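Local coordinates for protein intracellular serine protease (Bacillus licheniformis, PDB 4ZOQ) that acts as a class II lanthipeptide protease that cleaves peptide bonds sequence-specifically, probably as a subtilisin-like serine endopeptidase, at residues I38-P43 with I97-T102; L56-L61 with L247-K252; V199-S204 with G218-F223; G227-E232 with L271-S276; S313-G318 with E330-Q335. All blocks are in the same frame, centred on the assembly; numbering follows the deposited sequence.

Contact 1 (I38-P43 with I97-T102); sequences IERGHP and IAPDVT
R40 reaches across P99 and takes hold of D100, and this salt bridge carries the contact between two loops. The arginine chain is extended from CG to NE and crosses the proline at about a right angle; P99 CG sits over the centre of one guanidinium face, 3.6 Å above its plane. At the rim of the same group, R40 NH1 meets both carboxylate oxygens of D100, 3.1 Å to OD1 and 3.2 Å to OD2. The guanidinium and carboxylate planes stand 44° apart: OD2 lies in the plane of the guanidinium, whereas NH1 comes at OD2 from above the carboxylate, 40° out of its plane. D100 holds its CG opposite the carbonyl carbon (chi1 -73°), which turns the carboxylate toward R40. Its own N donates to R40 O at 3.1 Å, and a water spans G41 O and D100 OD2. G41 fits closely here, since a CB would strike V101 CG1 and also the preceding carbonyl oxygen. Further along, V101 CA sends a CA-H...O contact to H42 O (3.3 Å). H42 NE2 bonds outside, to E295. Y36 makes a cation-pi contact with R40. The two loops lie side by side just before the neighbouring strands 46-51 and 102-110, T102 being backbone-bonded to V45 and V47, while helix 275-297 backs E39 and A98 through S291 and L288.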
# COMPACT_ATOMS: atom_id res chain seq x y z
N ILE B 38 6.01 23.37 7.28
CA ILE B 38 4.67 23.74 6.84
C ILE B 38 3.66 22.78 7.48
O ILE B 38 2.68 23.20 8.07
CB ILE B 38 4.52 23.66 5.29
CG1 ILE B 38 5.61 24.47 4.57
CG2 ILE B 38 3.12 24.10 4.86
CD1 ILE B 38 5.58 25.94 4.91
N GLU B 39 3.92 21.49 7.35
CA GLU B 39 3.08 20.47 7.95
C GLU B 39 3.91 19.20 8.03
O GLU B 39 4.21 18.54 7.03
CB GLU B 39 1.78 20.25 7.16
CG GLU B 39 0.88 19.15 7.76
CD GLU B 39 0.50 19.43 9.22
OE1 GLU B 39 0.93 18.66 10.12
OE2 GLU B 39 -0.25 20.39 9.50
N ARG B 40 4.20 18.81 9.26
CA ARG B 40 5.04 17.66 9.51
C ARG B 40 4.17 16.43 9.76
O ARG B 40 4.70 15.34 9.94
CB ARG B 40 5.95 17.96 10.71
CG ARG B 40 7.32 17.34 10.65
CD ARG B 40 8.28 17.95 11.70
NE ARG B 40 9.63 17.42 11.54
CZ ARG B 40 9.99 16.21 11.98
NH1 ARG B 40 9.12 15.45 12.62
NH2 ARG B 40 11.23 15.77 11.79
N GLY B 41 2.84 16.62 9.77
CA GLY B 41 1.91 15.54 10.06
C GLY B 41 1.44 15.48 11.50
O GLY B 41 2.16 15.90 12.42
N HIS B 42 0.23 14.97 11.71
CA HIS B 42 -0.31 14.80 13.07
C HIS B 42 -0.15 13.37 13.55
O HIS B 42 -0.49 12.44 12.85
CB HIS B 42 -1.79 15.21 13.14
CG HIS B 42 -2.03 16.67 12.94
ND1 HIS B 42 -3.29 17.25 13.01
CD2 HIS B 42 -1.18 17.68 12.63
CE1 HIS B 42 -3.20 18.54 12.77
NE2 HIS B 42 -1.94 18.83 12.53
N PRO B 43 0.36 13.20 14.78
CA PRO B 43 0.43 11.87 15.37
C PRO B 43 -0.91 11.14 15.40
O PRO B 43 -0.89 9.93 15.37
CB PRO B 43 0.92 12.15 16.80
CG PRO B 43 1.69 13.40 16.70
CD PRO B 43 1.03 14.22 15.62
N ILE B 97 8.15 11.75 4.08
CA ILE B 97 7.26 12.84 3.68
C ILE B 97 6.43 13.40 4.85
O ILE B 97 6.28 14.63 5.00
CB ILE B 97 6.29 12.36 2.55
CG1 ILE B 97 7.05 12.31 1.22
CG2 ILE B 97 5.10 13.28 2.43
CD1 ILE B 97 6.50 11.38 0.24
N ALA B 98 6.00 12.51 5.73
CA ALA B 98 5.16 12.87 6.86
C ALA B 98 5.70 12.23 8.12
O ALA B 98 5.19 11.20 8.57
CB ALA B 98 3.75 12.43 6.63
N PRO B 99 6.75 12.82 8.69
CA PRO B 99 7.48 12.14 9.76
C PRO B 99 6.70 11.99 11.06
O PRO B 99 7.04 11.12 11.84
CB PRO B 99 8.74 13.01 9.96
CG PRO B 99 8.51 14.27 9.19
CD PRO B 99 7.50 13.97 8.14
N ASP B 100 5.63 12.74 11.26
CA ASP B 100 4.92 12.67 12.53
C ASP B 100 3.58 11.92 12.48
O ASP B 100 2.98 11.71 13.53
CB ASP B 100 4.69 14.08 13.07
CG ASP B 100 5.97 14.71 13.59
OD1 ASP B 100 6.83 13.93 14.04
OD2 ASP B 100 6.12 15.96 13.51
N VAL B 101 3.09 11.52 11.30
CA VAL B 101 1.85 10.74 11.26
C VAL B 101 2.09 9.37 11.85
O VAL B 101 3.21 8.86 11.81
CB VAL B 101 1.25 10.59 9.86
CG1 VAL B 101 0.72 11.93 9.39
CG2 VAL B 101 2.27 10.00 8.91
N THR B 102 1.04 8.76 12.40
CA THR B 102 1.25 7.46 13.03
C THR B 102 1.20 6.37 11.96
O THR B 102 0.45 6.48 10.99
CB THR B 102 0.19 7.20 14.14
OG1 THR B 102 0.42 8.10 15.24
CG2 THR B 102 0.27 5.77 14.65
O HOH W 1 6.43 17.09 5.70
O HOH W 2 4.16 17.88 13.81

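Contact 2 (L56-L61 with L247-K252); sequences LDHPDL and LTTYPK
H58 and K252 bring their CA atoms to 6.1 Å and D60 and T249 to 7.8 Å, and the loop 56-61 approaches the end of strand 246-249 mainly through the H58 side chain, not as a paired strand. The H58 ring is the centrepiece. With CG opposite the backbone N (chi1 -168°), it swings over to T249, whose CB sits over one face in a CH-pi contact, 4.1 Å from the ring centroid; P59 CD lies over the opposite face. Y250 O approaches the ring edge in plane, 3.2 Å from CD2. The same ring braces its own loop, for ND1 accepts the D60 N-H at 3.1 Å, while NE2 bonds to G268 O. T249 CG2 also touches D60 OD2 at 3.8 Å; that carboxylate is held by Y269, and T249 OG1 by T88. K252 reaches D57, but the place of its NZ is doubtful and their salt bridge is long at best. An alanine in place of H58 would probably leave D60 N and G268 O without their ring partners and open a gap between T249 and P59. With ND1 accepting and NE2 bonded to a carbonyl, the ring is consistent with a neutral histidine protonated at NE2.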
# COMPACT_ATOMS: atom_id res chain seq x y z
N LEU B 56 9.98 -2.44 14.22
CA LEU B 56 9.34 -1.58 15.22
C LEU B 56 10.28 -0.63 15.93
O LEU B 56 9.85 0.39 16.48
CB LEU B 56 8.61 -2.45 16.25
CG LEU B 56 7.52 -3.34 15.64
CD1 LEU B 56 6.97 -4.32 16.66
CD2 LEU B 56 6.41 -2.46 15.10
N ASP B 57 11.56 -0.98 15.99
CA ASP B 57 12.47 -0.14 16.73
C ASP B 57 13.52 0.54 15.83
O ASP B 57 14.57 1.01 16.31
CB ASP B 57 13.15 -0.98 17.82
CG ASP B 57 13.65 -0.15 18.99
OD1 ASP B 57 12.96 0.84 19.35
OD2 ASP B 57 14.74 -0.46 19.52
N HIS B 58 13.23 0.64 14.54
CA HIS B 58 14.08 1.39 13.61
C HIS B 58 14.14 2.84 14.08
O HIS B 58 13.11 3.44 14.38
CB HIS B 58 13.56 1.30 12.16
CG HIS B 58 14.53 1.80 11.13
ND1 HIS B 58 14.82 3.14 10.96
CD2 HIS B 58 15.30 1.14 10.24
CE1 HIS B 58 15.71 3.28 10.00
NE2 HIS B 58 16.02 2.08 9.54
N PRO B 59 15.36 3.40 14.19
CA PRO B 59 15.57 4.76 14.73
C PRO B 59 14.67 5.80 14.07
O PRO B 59 14.16 6.71 14.74
CB PRO B 59 17.04 5.06 14.40
CG PRO B 59 17.67 3.74 14.21
CD PRO B 59 16.61 2.81 13.67
N ASP B 60 14.44 5.64 12.78
CA ASP B 60 13.64 6.61 12.06
C ASP B 60 12.14 6.38 12.21
O ASP B 60 11.35 7.32 12.10
CB ASP B 60 14.03 6.60 10.59
CG ASP B 60 15.46 7.02 10.38
OD1 ASP B 60 15.95 7.91 11.12
OD2 ASP B 60 16.10 6.47 9.46
N LEU B 61 11.73 5.15 12.50
CA LEU B 61 10.30 4.82 12.47
C LEU B 61 9.67 4.67 13.87
O LEU B 61 8.47 4.87 14.02
CB LEU B 61 10.08 3.52 11.67
CG LEU B 61 10.74 3.53 10.29
CD1 LEU B 61 10.55 2.19 9.54
CD2 LEU B 61 10.27 4.73 9.46
N LEU B 247 16.67 5.81 -1.74
CA LEU B 247 17.00 5.26 -0.43
C LEU B 247 15.73 4.80 0.29
O LEU B 247 14.68 5.42 0.20
CB LEU B 247 17.77 6.28 0.42
CG LEU B 247 18.62 5.66 1.55
CD1 LEU B 247 19.72 4.82 0.94
CD2 LEU B 247 19.21 6.70 2.48
N THR B 248 15.86 3.70 1.03
CA THR B 248 14.80 3.16 1.87
C THR B 248 15.30 2.90 3.29
O THR B 248 16.49 2.59 3.53
CB THR B 248 14.27 1.82 1.31
OG1 THR B 248 15.35 0.86 1.27
CG2 THR B 248 13.73 2.00 -0.08
N THR B 249 14.39 2.98 4.25
CA THR B 249 14.69 2.46 5.57
C THR B 249 14.58 0.95 5.46
O THR B 249 13.64 0.41 4.88
CB THR B 249 13.77 3.01 6.65
OG1 THR B 249 12.42 2.95 6.19
CG2 THR B 249 14.09 4.47 6.95
N TYR B 250 15.57 0.28 6.03
CA TYR B 250 15.68 -1.17 5.94
C TYR B 250 15.90 -1.67 7.37
O TYR B 250 16.49 -0.93 8.18
CB TYR B 250 16.83 -1.53 4.99
CG TYR B 250 16.76 -2.93 4.42
CD1 TYR B 250 15.72 -3.30 3.55
CD2 TYR B 250 17.76 -3.86 4.69
CE1 TYR B 250 15.66 -4.58 3.02
CE2 TYR B 250 17.72 -5.13 4.15
CZ TYR B 250 16.67 -5.48 3.31
OH TYR B 250 16.63 -6.74 2.78
N PRO B 251 15.36 -2.86 7.72
CA PRO B 251 15.45 -3.33 9.11
C PRO B 251 16.88 -3.26 9.63
O PRO B 251 17.81 -3.80 9.03
CB PRO B 251 14.95 -4.77 9.01
CG PRO B 251 14.04 -4.79 7.83
CD PRO B 251 14.67 -3.84 6.84
N LYS B 252 17.07 -2.54 10.73
CA LYS B 252 18.41 -2.17 11.14
C LYS B 252 19.25 -3.40 11.50
O LYS B 252 20.47 -3.39 11.34
CB LYS B 252 18.34 -1.21 12.33
CG LYS B 252 18.59 -1.88 13.65
CD LYS B 252 18.14 -1.06 14.84
CE LYS B 252 16.64 -1.16 15.05
NZ LYS B 252 16.26 -0.25 16.15

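Contact 3 (V199-S204 with G218-F223); sequences VVSVGS and GREIEF
S201 O takes the amide of E222 at 2.9 Å where strand 221-226 joins strand 200-205 at the edge of the central, mainly parallel sheet of the subtilisin fold. The N-H of E222 lies in the carbonyl plane and the bond is nearly straight, 175° at the hydrogen; F223 N adds a weak bond to the same oxygen. The axes of the short segments cross at -75°, and V202 with F223 is the regular parallel bridge. E222 leaves the backbone toward strand 200-205. Its CB rests 4.0 Å from V200 CG1, with the V200 side chain at about a right angle to that of E222. Beyond CG the chain runs extended and brings the carboxylate to the start of the other strand: OE2 lies 3.8 Å from V200 CA and accepts from a water that also donates weakly to V199 O, and OE1 is bonded to H307. V200 CG1 has a second neighbour in F223, whose ring it meets at the edge, in plane, 3.6 Å from CD2. Elsewhere, S201 OG donates to E220 OE2, an oxygen also bonded by S194. Helix 275-297 packs on V202 through A278, A279 and V282. At the far end G203 N donates to F223 O at 2.9 Å, and the V202 CA-H points at that same oxygen from 3.3 Å.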
# COMPACT_ATOMS: atom_id res chain seq x y z
N VAL B 199 -9.98 2.31 -5.04
CA VAL B 199 -8.57 2.12 -4.76
C VAL B 199 -7.74 2.99 -5.73
O VAL B 199 -7.96 2.98 -6.94
CB VAL B 199 -8.16 0.64 -4.88
CG1 VAL B 199 -6.66 0.51 -4.76
CG2 VAL B 199 -8.90 -0.23 -3.84
N VAL B 200 -6.82 3.79 -5.18
CA VAL B 200 -5.98 4.69 -5.98
C VAL B 200 -4.72 3.96 -6.45
O VAL B 200 -3.79 3.71 -5.66
CB VAL B 200 -5.59 5.92 -5.16
CG1 VAL B 200 -4.74 6.88 -5.99
CG2 VAL B 200 -6.85 6.63 -4.61
N SER B 201 -4.64 3.65 -7.74
CA SER B 201 -3.50 2.91 -8.27
C SER B 201 -2.31 3.85 -8.58
O SER B 201 -2.46 4.83 -9.30
CB SER B 201 -3.92 2.14 -9.51
OG SER B 201 -2.87 1.36 -9.98
N VAL B 202 -1.13 3.55 -8.03
CA VAL B 202 0.03 4.45 -8.13
C VAL B 202 1.23 3.80 -8.85
O VAL B 202 1.72 2.73 -8.44
CB VAL B 202 0.50 4.93 -6.71
CG1 VAL B 202 1.68 5.88 -6.80
CG2 VAL B 202 -0.66 5.57 -5.93
N GLY B 203 1.70 4.46 -9.91
CA GLY B 203 2.87 4.03 -10.66
C GLY B 203 4.14 4.76 -10.23
O GLY B 203 4.11 5.61 -9.35
N SER B 204 5.25 4.43 -10.85
CA SER B 204 6.53 4.93 -10.41
C SER B 204 7.24 5.72 -11.51
O SER B 204 7.35 5.23 -12.62
CB SER B 204 7.42 3.77 -9.95
OG SER B 204 8.76 4.23 -9.71
N GLY B 218 -1.96 1.87 -17.60
CA GLY B 218 -3.36 1.57 -17.86
C GLY B 218 -4.28 2.67 -17.40
O GLY B 218 -3.84 3.60 -16.72
N ARG B 219 -5.56 2.56 -17.74
CA ARG B 219 -6.53 3.58 -17.38
C ARG B 219 -6.71 3.68 -15.87
O ARG B 219 -7.19 4.70 -15.39
CB ARG B 219 -7.88 3.29 -18.06
CG ARG B 219 -7.78 3.28 -19.58
CD ARG B 219 -9.12 3.10 -20.27
NE ARG B 219 -8.92 2.43 -21.54
CZ ARG B 219 -8.94 1.12 -21.72
NH1 ARG B 219 -9.29 0.31 -20.73
NH2 ARG B 219 -8.71 0.61 -22.91
N GLU B 220 -6.37 2.62 -15.15
CA GLU B 220 -6.49 2.58 -13.69
C GLU B 220 -5.45 3.44 -12.97
O GLU B 220 -5.71 3.84 -11.85
CB GLU B 220 -6.39 1.14 -13.16
CG GLU B 220 -4.98 0.57 -13.15
CD GLU B 220 -4.89 -0.78 -12.45
OE1 GLU B 220 -5.62 -1.72 -12.88
OE2 GLU B 220 -4.10 -0.92 -11.47
N ILE B 221 -4.31 3.71 -13.61
CA ILE B 221 -3.26 4.52 -12.98
C ILE B 221 -3.82 5.91 -12.69
O ILE B 221 -4.37 6.55 -13.59
CB ILE B 221 -2.06 4.71 -13.87
CG1 ILE B 221 -1.52 3.40 -14.44
CG2 ILE B 221 -0.98 5.51 -13.10
CD1 ILE B 221 -0.93 2.47 -13.46
N GLU B 222 -3.72 6.36 -11.44
CA GLU B 222 -4.23 7.67 -11.08
C GLU B 222 -3.14 8.67 -10.80
O GLU B 222 -3.30 9.87 -11.08
CB GLU B 222 -5.14 7.63 -9.86
CG GLU B 222 -6.47 7.04 -10.16
CD GLU B 222 -7.50 7.43 -9.15
OE1 GLU B 222 -7.63 8.65 -8.91
OE2 GLU B 222 -8.13 6.52 -8.57
N PHE B 223 -2.07 8.18 -10.20
CA PHE B 223 -0.95 9.02 -9.87
C PHE B 223 0.35 8.28 -10.06
O PHE B 223 0.41 7.06 -10.19
CB PHE B 223 -1.00 9.51 -8.44
CG PHE B 223 -2.18 10.34 -8.10
CD1 PHE B 223 -2.26 11.66 -8.53
CD2 PHE B 223 -3.19 9.82 -7.29
CE1 PHE B 223 -3.34 12.43 -8.19
CE2 PHE B 223 -4.27 10.59 -6.95
CZ PHE B 223 -4.36 11.90 -7.40
O HOH W 3 -9.75 5.13 -7.14

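Contact 4 (G227-E232 with L271-S276); sequences GGYLGE and LSYGTS
G227 O receives the amide of G274 at 3.1 Å, and the CA-H of Y273 approaches the same oxygen from 3.2 Å. The G274 donor is tilted 27° from the carbonyl plane. Glycine suits both ends: a CB on G227 would run into G274 O, and the backbone angles of G274 would jam a CB against the carbonyl of Y273. Next to this bond the Y229 and Y273 side chains run alongside each other with their hydroxyl ends in the same direction, in a T-shaped stack. Y229 turns its edge to the face of Y273, the planes 88° apart and the centroids 4.7 Å from each other. Y229 CD1 stands over the centre of the Y273 ring, and CE1 comes within 3.4 Å of Y273 CZ. Y273 carries CG between its backbone N and carbonyl carbon (chi1 74°), which brings the ring face against the edge of Y229. The segment 271-276 runs from strand 269-272 into helix 275-297 through the G-T-S sequence that opens the subtilase GTSxAxP signature. S276, predicted to be the charge-relay serine, follows G274 by two residues and touches H86. T275 OG1 is bonded to N175 and G174, while the loop 227-232 continues from the sheet-edge strand 221-226. L230 brings its branch point to the tyrosine cluster, CG lying 3.7 Å from Y273 CE2 at an oblique approach. Y214 adds a third ring against both tyrosines and, with S212, bonds G228 O; the hydroxyl of Y229 bonds to D235.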
# COMPACT_ATOMS: atom_id res chain seq x y z
N GLY B 227 9.75 6.50 -7.71
CA GLY B 227 10.21 5.22 -7.21
C GLY B 227 11.51 4.74 -7.86
O GLY B 227 11.96 3.63 -7.56
N GLY B 228 12.05 5.48 -8.83
CA GLY B 228 13.39 5.20 -9.30
C GLY B 228 13.55 3.93 -10.10
O GLY B 228 12.57 3.22 -10.37
N TYR B 229 14.77 3.67 -10.55
CA TYR B 229 15.09 2.38 -11.13
C TYR B 229 16.60 2.19 -11.11
O TYR B 229 17.34 3.04 -10.60
CB TYR B 229 14.50 2.21 -12.53
CG TYR B 229 14.63 0.79 -13.08
CD1 TYR B 229 14.27 -0.32 -12.31
CD2 TYR B 229 15.04 0.57 -14.40
CE1 TYR B 229 14.36 -1.63 -12.84
CE2 TYR B 229 15.10 -0.71 -14.93
CZ TYR B 229 14.77 -1.81 -14.14
OH TYR B 229 14.87 -3.06 -14.70
N LEU B 230 17.05 1.07 -11.66
CA LEU B 230 18.46 0.75 -11.69
C LEU B 230 19.18 1.70 -12.66
O LEU B 230 20.36 2.01 -12.46
CB LEU B 230 18.65 -0.70 -12.13
CG LEU B 230 18.13 -1.78 -11.17
CD1 LEU B 230 17.91 -3.09 -11.92
CD2 LEU B 230 19.12 -1.97 -10.03
N GLY B 231 18.45 2.21 -13.65
CA GLY B 231 19.02 3.16 -14.60
C GLY B 231 17.95 3.56 -15.58
O GLY B 231 16.98 2.82 -15.72
N GLU B 232 18.13 4.66 -16.32
CA GLU B 232 17.10 5.09 -17.27
C GLU B 232 16.97 4.12 -18.42
O GLU B 232 15.88 3.93 -18.96
CB GLU B 232 17.43 6.45 -17.87
CG GLU B 232 17.10 7.64 -17.03
CD GLU B 232 15.64 8.01 -17.06
OE1 GLU B 232 14.94 7.74 -18.08
OE2 GLU B 232 15.21 8.66 -16.09
N LEU B 271 19.34 0.85 -0.89
CA LEU B 271 19.02 1.42 -2.17
C LEU B 271 18.08 0.47 -2.88
O LEU B 271 18.33 -0.74 -2.97
CB LEU B 271 20.31 1.62 -2.95
CG LEU B 271 20.56 2.97 -3.60
CD1 LEU B 271 20.28 4.11 -2.62
CD2 LEU B 271 22.01 2.97 -4.01
N SER B 272 16.99 1.00 -3.41
CA SER B 272 15.96 0.16 -4.00
C SER B 272 15.14 0.93 -5.03
O SER B 272 15.49 2.06 -5.40
CB SER B 272 15.07 -0.38 -2.87
OG SER B 272 14.19 -1.41 -3.31
N TYR B 273 14.04 0.32 -5.47
CA TYR B 273 13.13 0.92 -6.45
C TYR B 273 11.79 0.18 -6.45
O TYR B 273 11.71 -0.95 -5.97
CB TYR B 273 13.77 0.92 -7.85
CG TYR B 273 13.82 -0.44 -8.52
CD1 TYR B 273 12.70 -0.98 -9.14
CD2 TYR B 273 15.00 -1.20 -8.52
CE1 TYR B 273 12.74 -2.25 -9.75
CE2 TYR B 273 15.06 -2.46 -9.13
CZ TYR B 273 13.92 -2.98 -9.75
OH TYR B 273 13.98 -4.21 -10.37
N GLY B 274 10.76 0.77 -7.04
CA GLY B 274 9.50 0.08 -7.25
C GLY B 274 8.24 0.90 -6.97
O GLY B 274 8.27 1.94 -6.24
N THR B 275 7.13 0.45 -7.58
CA THR B 275 5.82 1.04 -7.33
C THR B 275 5.46 0.86 -5.85
O THR B 275 4.69 1.64 -5.27
CB THR B 275 4.68 0.45 -8.21
OG1 THR B 275 4.64 -0.97 -8.08
CG2 THR B 275 4.85 0.81 -9.69
N SER B 276 6.03 -0.15 -5.20
CA SER B 276 5.73 -0.33 -3.78
C SER B 276 6.32 0.81 -2.95
O SER B 276 5.99 1.00 -1.80
CB SER B 276 6.28 -1.66 -3.29
OG SER B 276 7.70 -1.65 -3.25

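Contact 5 (S313-G318 with E330-Q335); sequences SALDLG and EVRAYQ
L315 and E330 form a single antiparallel hydrogen-bonded bridge that ties the loop following helix 303-313 to the lead-in of helix 333-338. Both amides are used: L315 N donates to E330 O at 2.6 Å, and E330 N to L315 O at 2.9 Å. E330 O has more to hold, since a water donates to it and the A314 CA-H approaches from 3.2 Å. That water also donates to S313 O and accepts from R332 NE at 2.5 Å, so one molecule serves two carbonyls and a guanidinium. A second water donates to S313 OG and accepts from R332 N, the backbone amide at the N-cap position; S313 OG has its protein partner in I309 O. R332 NH2 reaches S313 O in a weak bond, nearly straight at 170° but 3.4 Å long, with the oxygen in the guanidinium plane. A bend at chi3 (-61°) folds the arginine back so that the flat group is sandwiched: L315 CB over the centre of one face, Q335 CG over the opposite one toward its rim. An alanine here would probably leave the bridging water without its NE donor and strip L315 CB and Q335 CG of the plate between them. The E330 side chain runs extended past L317, OE2 reaching N205 weakly. V331, turned away from the loop, packs on F223 and V282. Alongside, L317 CD1 lies 3.8 Å from E330 CB and 3.5 Å from its OE1.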
# COMPACT_ATOMS: atom_id res chain seq x y z
N SER B 313 -2.83 19.18 -7.60
CA SER B 313 -1.44 19.57 -7.37
C SER B 313 -0.43 18.70 -8.12
O SER B 313 0.78 18.94 -8.07
CB SER B 313 -1.15 19.57 -5.87
OG SER B 313 -1.39 18.31 -5.27
N ALA B 314 -0.91 17.65 -8.76
CA ALA B 314 -0.02 16.73 -9.45
C ALA B 314 0.63 17.36 -10.68
O ALA B 314 0.02 18.14 -11.38
CB ALA B 314 -0.76 15.45 -9.85
N LEU B 315 1.88 17.01 -10.95
CA LEU B 315 2.51 17.44 -12.17
C LEU B 315 2.04 16.63 -13.37
O LEU B 315 2.30 15.43 -13.45
CB LEU B 315 4.03 17.36 -12.03
CG LEU B 315 4.84 17.77 -13.26
CD1 LEU B 315 4.55 19.25 -13.57
CD2 LEU B 315 6.32 17.57 -12.96
N ASP B 316 1.37 17.30 -14.31
CA ASP B 316 0.86 16.68 -15.52
C ASP B 316 2.00 16.38 -16.50
O ASP B 316 2.61 17.29 -17.07
CB ASP B 316 -0.19 17.56 -16.17
CG ASP B 316 -0.81 16.92 -17.43
OD1 ASP B 316 -0.34 15.87 -17.91
OD2 ASP B 316 -1.82 17.47 -17.93
N LEU B 317 2.35 15.10 -16.59
CA LEU B 317 3.40 14.59 -17.44
C LEU B 317 2.80 13.84 -18.63
O LEU B 317 1.58 13.59 -18.67
CB LEU B 317 4.34 13.68 -16.62
CG LEU B 317 5.09 14.37 -15.45
CD1 LEU B 317 5.64 13.38 -14.40
CD2 LEU B 317 6.21 15.27 -15.96
N GLY B 318 3.62 13.53 -19.63
CA GLY B 318 3.15 12.80 -20.81
C GLY B 318 2.05 13.51 -21.58
O GLY B 318 2.06 14.74 -21.65
N GLU B 330 2.40 13.27 -11.55
CA GLU B 330 3.26 13.05 -10.40
C GLU B 330 2.85 13.87 -9.20
O GLU B 330 2.71 15.11 -9.30
CB GLU B 330 4.70 13.38 -10.74
CG GLU B 330 5.68 13.10 -9.61
CD GLU B 330 7.09 13.37 -10.06
OE1 GLU B 330 7.25 13.54 -11.28
OE2 GLU B 330 8.03 13.36 -9.25
N VAL B 331 2.59 13.17 -8.11
CA VAL B 331 2.30 13.79 -6.83
C VAL B 331 3.51 14.52 -6.24
O VAL B 331 4.61 14.00 -6.24
CB VAL B 331 1.79 12.74 -5.80
CG1 VAL B 331 1.78 13.32 -4.37
CG2 VAL B 331 0.41 12.27 -6.20
N ARG B 332 3.30 15.73 -5.75
CA ARG B 332 4.35 16.50 -5.07
C ARG B 332 3.76 17.07 -3.80
O ARG B 332 2.88 17.94 -3.85
CB ARG B 332 4.92 17.60 -5.96
CG ARG B 332 5.68 17.09 -7.20
CD ARG B 332 5.98 18.26 -8.12
NE ARG B 332 4.72 18.88 -8.55
CZ ARG B 332 4.62 19.93 -9.36
NH1 ARG B 332 5.73 20.51 -9.82
NH2 ARG B 332 3.41 20.40 -9.70
N ALA B 333 4.24 16.58 -2.66
CA ALA B 333 3.66 16.97 -1.37
C ALA B 333 3.68 18.49 -1.15
O ALA B 333 2.67 19.03 -0.69
CB ALA B 333 4.41 16.28 -0.24
N TYR B 334 4.78 19.18 -1.48
CA TYR B 334 4.83 20.63 -1.23
C TYR B 334 3.81 21.37 -2.09
O TYR B 334 3.26 22.37 -1.66
CB TYR B 334 6.24 21.21 -1.46
CG TYR B 334 6.61 21.38 -2.91
CD1 TYR B 334 7.22 20.33 -3.61
CD2 TYR B 334 6.36 22.58 -3.58
CE1 TYR B 334 7.56 20.47 -4.94
CE2 TYR B 334 6.70 22.74 -4.89
CZ TYR B 334 7.30 21.67 -5.58
OH TYR B 334 7.65 21.81 -6.90
N GLN B 335 3.56 20.87 -3.29
CA GLN B 335 2.57 21.49 -4.16
C GLN B 335 1.18 21.26 -3.59
O GLN B 335 0.33 22.14 -3.64
CB GLN B 335 2.62 20.92 -5.57
CG GLN B 335 3.75 21.40 -6.42
CD GLN B 335 3.75 22.89 -6.67
OE1 GLN B 335 2.79 23.61 -6.33
NE2 GLN B 335 4.81 23.37 -7.33
O HOH W 4 0.29 16.08 -6.06
O HOH W 5 2.75 17.45 -8.23

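The predicted charge-relay serine, S276, lies in contact 4, which touches contact 2 through the two-stranded sheet: L247 CD1 meets L271 CD1 at 3.7 Å. Contact 2 brings Y250 to about 7 Å from H86, side chain to side chain. Contact 3 joins contact 4 where S204 OG lies 3.1 Å from G227 CA; V202 is about 9 Å from S276 between side chains. Contact 5 packs on contact 3, with V331 CG2 3.6 Å from F223 CD1. Contact 1, away from the predicted sites, meets contact 5 through I97 CG2 and A333 CB at 4.1 Å. Contacts 2 and 3, with centres about 27 Å apart, lie on opposite sides of the chain's centre.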